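Local coordinates for protein laminin subunit ALPHA-1 (PDB 2JD4) that forms the C-terminal LG4-5 domain pair of a basement membrane laminin chain, which binds metal ions and probably anchors the laminin to cell surfaces, at residues V196-Y208 / R341-L353. The protein carries 4 engineered substitutions. Numbering follows the deposited sequence.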
# COMPACT_ATOMS: atom_id res chain seq x y z
N VAL A 196 -16.47 3.56 -3.32
CA VAL A 196 -15.68 4.31 -4.29
C VAL A 196 -14.32 4.64 -3.68
O VAL A 196 -14.25 5.23 -2.60
CB VAL A 196 -16.36 5.65 -4.67
CG1 VAL A 196 -15.53 6.36 -5.72
CG2 VAL A 196 -17.76 5.40 -5.18
N ALA A 197 -13.24 4.28 -4.37
CA ALA A 197 -11.89 4.53 -3.87
C ALA A 197 -10.99 5.19 -4.91
O ALA A 197 -11.29 5.19 -6.11
CB ALA A 197 -11.26 3.23 -3.38
N GLN A 198 -9.88 5.75 -4.44
CA GLN A 198 -8.89 6.39 -5.30
C GLN A 198 -7.52 5.96 -4.81
O GLN A 198 -7.38 5.52 -3.67
CB GLN A 198 -9.04 7.92 -5.23
CG GLN A 198 -8.88 8.55 -3.84
CD GLN A 198 -9.06 10.07 -3.86
OE1 GLN A 198 -8.41 10.77 -4.63
NE2 GLN A 198 -9.95 10.58 -3.01
N GLU A 199 -6.51 6.05 -5.66
CA GLU A 199 -5.17 5.63 -5.26
C GLU A 199 -4.66 6.42 -4.05
O GLU A 199 -4.66 7.65 -4.06
CB GLU A 199 -4.18 5.79 -6.41
CG GLU A 199 -2.77 5.36 -6.05
CD GLU A 199 -1.83 5.35 -7.23
OE1 GLU A 199 -2.23 5.83 -8.31
OE2 GLU A 199 -0.68 4.88 -7.08
N GLY A 200 -4.21 5.70 -3.03
CA GLY A 200 -3.70 6.34 -1.83
C GLY A 200 -3.94 5.61 -0.51
O GLY A 200 -4.61 4.58 -0.45
N THR A 201 -3.38 6.18 0.56
CA THR A 201 -3.51 5.62 1.90
C THR A 201 -4.28 6.58 2.80
O THR A 201 -3.89 7.74 2.95
CB THR A 201 -2.14 5.37 2.53
OG1 THR A 201 -1.47 4.30 1.85
CG2 THR A 201 -2.29 5.04 4.00
N PHE A 202 -5.35 6.08 3.40
CA PHE A 202 -6.18 6.90 4.29
C PHE A 202 -5.64 6.97 5.72
O PHE A 202 -5.24 5.96 6.30
CB PHE A 202 -7.60 6.35 4.33
CG PHE A 202 -8.56 7.19 5.13
CD1 PHE A 202 -8.75 8.54 4.80
CD2 PHE A 202 -9.27 6.65 6.19
CE1 PHE A 202 -9.65 9.32 5.53
CE2 PHE A 202 -10.17 7.43 6.93
CZ PHE A 202 -10.35 8.77 6.59
N PHE A 203 -5.64 8.19 6.28
CA PHE A 203 -5.21 8.47 7.64
C PHE A 203 -6.44 9.11 8.31
O PHE A 203 -6.84 10.21 7.94
CB PHE A 203 -4.06 9.49 7.66
CG PHE A 203 -2.75 8.98 7.12
CD1 PHE A 203 -2.57 8.76 5.75
CD2 PHE A 203 -1.67 8.76 7.98
CE1 PHE A 203 -1.34 8.33 5.25
CE2 PHE A 203 -0.44 8.33 7.49
CZ PHE A 203 -0.27 8.12 6.12
N GLU A 204 -7.05 8.42 9.27
CA GLU A 204 -8.27 8.92 9.91
C GLU A 204 -8.11 10.09 10.89
O GLU A 204 -9.11 10.70 11.29
CB GLU A 204 -9.00 7.77 10.62
CG GLU A 204 -8.36 7.29 11.91
CD GLU A 204 -9.07 6.09 12.51
OE1 GLU A 204 -8.77 5.73 13.67
OE2 GLU A 204 -9.93 5.50 11.83
N GLY A 205 -6.88 10.40 11.29
CA GLY A 205 -6.64 11.52 12.19
C GLY A 205 -6.42 11.15 13.65
O GLY A 205 -6.36 12.02 14.51
N SER A 206 -6.27 9.85 13.93
CA SER A 206 -6.09 9.39 15.30
C SER A 206 -4.72 8.81 15.62
O SER A 206 -4.35 8.72 16.79
CB SER A 206 -7.14 8.33 15.63
OG SER A 206 -6.90 7.15 14.88
N GLY A 207 -3.96 8.40 14.60
CA GLY A 207 -2.67 7.79 14.88
C GLY A 207 -1.48 8.11 13.99
O GLY A 207 -1.18 9.27 13.75
N TYR A 208 -0.82 7.06 13.50
CA TYR A 208 0.38 7.23 12.67
C TYR A 208 0.84 5.89 12.10
O TYR A 208 0.28 4.83 12.41
CB TYR A 208 1.51 7.77 13.55
CG TYR A 208 1.80 6.83 14.70
CD1 TYR A 208 2.71 5.79 14.56
CD2 TYR A 208 1.07 6.91 15.88
CE1 TYR A 208 2.88 4.84 15.56
CE2 TYR A 208 1.23 5.97 16.89
CZ TYR A 208 2.13 4.93 16.72
OH TYR A 208 2.25 3.97 17.69
N ARG A 341 1.90 18.11 16.95
CA ARG A 341 1.70 16.76 17.45
C ARG A 341 0.38 16.19 16.91
O ARG A 341 0.01 15.05 17.19
CB ARG A 341 1.67 16.83 18.98
CG ARG A 341 1.76 15.53 19.72
CD ARG A 341 1.84 15.79 21.22
NE ARG A 341 3.10 16.41 21.63
CZ ARG A 341 4.24 15.75 21.83
NH1 ARG A 341 4.28 14.43 21.66
NH2 ARG A 341 5.33 16.39 22.22
N ALA A 342 -0.32 16.99 16.11
CA ALA A 342 -1.62 16.60 15.54
C ALA A 342 -1.51 15.58 14.41
O ALA A 342 -0.78 15.80 13.45
CB ALA A 342 -2.35 17.85 15.05
N SER A 343 -2.25 14.48 14.52
CA SER A 343 -2.23 13.43 13.49
C SER A 343 -2.94 13.90 12.21
O SER A 343 -4.01 14.52 12.27
CB SER A 343 -2.91 12.15 14.00
OG SER A 343 -2.15 11.51 15.02
N PHE A 344 -2.34 13.60 11.06
CA PHE A 344 -2.90 13.96 9.75
C PHE A 344 -4.22 13.23 9.48
O PHE A 344 -4.44 12.12 9.95
CB PHE A 344 -1.88 13.59 8.66
CG PHE A 344 -2.32 13.90 7.25
CD1 PHE A 344 -2.36 15.21 6.78
CD2 PHE A 344 -2.64 12.86 6.37
CE1 PHE A 344 -2.68 15.48 5.45
CE2 PHE A 344 -2.97 13.13 5.03
CZ PHE A 344 -2.99 14.44 4.58
N ARG A 345 -5.10 13.89 8.73
CA ARG A 345 -6.37 13.28 8.32
C ARG A 345 -6.52 13.57 6.83
O ARG A 345 -6.57 14.73 6.41
CB ARG A 345 -7.57 13.88 9.06
CG ARG A 345 -8.90 13.25 8.59
CD ARG A 345 -10.11 13.77 9.35
NE ARG A 345 -11.35 13.29 8.75
CZ ARG A 345 -11.78 12.04 8.78
NH1 ARG A 345 -11.08 11.11 9.41
NH2 ARG A 345 -12.92 11.71 8.18
N GLY A 346 -6.58 12.51 6.03
CA GLY A 346 -6.68 12.64 4.58
C GLY A 346 -5.94 11.48 3.94
O GLY A 346 -5.83 10.41 4.54
N CYS A 347 -5.44 11.65 2.72
CA CYS A 347 -4.69 10.56 2.08
C CYS A 347 -3.34 11.04 1.56
O CYS A 347 -3.15 12.23 1.24
CB CYS A 347 -5.50 9.94 0.91
SG CYS A 347 -7.13 9.26 1.35
N VAL A 348 -2.39 10.11 1.49
CA VAL A 348 -1.05 10.37 0.98
C VAL A 348 -0.74 9.29 -0.07
O VAL A 348 -1.11 8.13 0.10
CB VAL A 348 -0.00 10.28 2.12
CG1 VAL A 348 1.41 10.33 1.54
CG2 VAL A 348 -0.23 11.42 3.10
N ARG A 349 -0.08 9.68 -1.16
CA ARG A 349 0.24 8.75 -2.23
C ARG A 349 1.63 9.05 -2.78
O ARG A 349 2.15 10.16 -2.64
CB ARG A 349 -0.80 8.87 -3.35
CG ARG A 349 -0.32 9.66 -4.57
CD ARG A 349 -1.41 10.48 -5.26
NE ARG A 349 -2.63 9.73 -5.54
CZ ARG A 349 -3.62 10.17 -6.32
NH1 ARG A 349 -3.53 11.35 -6.91
NH2 ARG A 349 -4.70 9.43 -6.49
N ASN A 350 2.24 8.05 -3.42
CA ASN A 350 3.56 8.18 -4.02
C ASN A 350 4.63 8.77 -3.10
O ASN A 350 5.33 9.72 -3.48
CB ASN A 350 3.47 9.02 -5.30
CG ASN A 350 2.62 8.35 -6.37
OD1 ASN A 350 2.78 7.16 -6.65
ND2 ASN A 350 1.72 9.11 -6.99
N LEU A 351 4.75 8.21 -1.91
CA LEU A 351 5.74 8.67 -0.94
C LEU A 351 7.10 8.06 -1.31
O LEU A 351 7.25 6.83 -1.31
CB LEU A 351 5.35 8.22 0.46
CG LEU A 351 6.29 8.60 1.60
CD1 LEU A 351 6.36 10.12 1.73
CD2 LEU A 351 5.79 7.99 2.89
N ARG A 352 8.08 8.91 -1.60
CA ARG A 352 9.40 8.41 -1.99
C ARG A 352 10.57 9.22 -1.43
O ARG A 352 10.45 10.42 -1.19
CB ARG A 352 9.49 8.37 -3.51
CG ARG A 352 9.26 9.73 -4.16
CD ARG A 352 8.48 9.65 -5.47
NE ARG A 352 9.26 9.10 -6.58
CZ ARG A 352 9.50 7.81 -6.77
NH1 ARG A 352 9.02 6.91 -5.92
NH2 ARG A 352 10.22 7.42 -7.82
N LEU A 353 11.70 8.55 -1.24
CA LEU A 353 12.90 9.19 -0.73
C LEU A 353 14.06 9.01 -1.71
O LEU A 353 14.37 7.90 -2.13
CB LEU A 353 13.28 8.62 0.64
CG LEU A 353 12.49 9.13 1.85
CD1 LEU A 353 11.02 8.83 1.68
CD2 LEU A 353 13.02 8.46 3.11
O HOH W 1 0.94 5.64 -4.38
O HOH W 2 -0.00 5.23 -0.12
O HOH W 3 -6.00 15.15 13.83
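Thr201 and Phe203 pair with Val348 and Gly346 in antiparallel register, each pair closed by two backbone hydrogen bonds, with the axes of strands 201-204 and 347-353 4.9 Å apart at closest approach. Beyond this ladder, Ser343 OG donates to Gly207 O at 2.8 Å, in the carbonyl plane and on a lone pair, tying the chain together past the corner at Gly205 and Ser206. Phe203 and Phe344 form a T-shaped pair, the edge of Phe344 meeting the face of Phe203 with planes at 76°, while Val348 CG2 touches Phe203 CE1. On the other face Cys347 SG lies at the edge of the Phe202 ring, 3.9 Å from Phe202 CD1. The straight side chain of Arg345, its CG anti to the backbone N (chi1 178°), brings NH1 to Glu204 O at 2.8 Å. The side chain of Arg349 kinks midway (chi3 -49°), placing NH2 3.0 Å from Glu199 O, with a weaker bond from NE to the same oxygen; NH2 also makes a salt bridge with Glu382. A leucine in place of Arg349 would probably leave Glu199 O without these donors and Glu382 without its charged mate. Cys347 is disulfide-bonded to Cys378, fastening the C-terminal tail here, and in this laminin G beta-sandwich strand 201-204 lies between strands 347-353 and 369-374, while strand 222-230 pairs with 347-353.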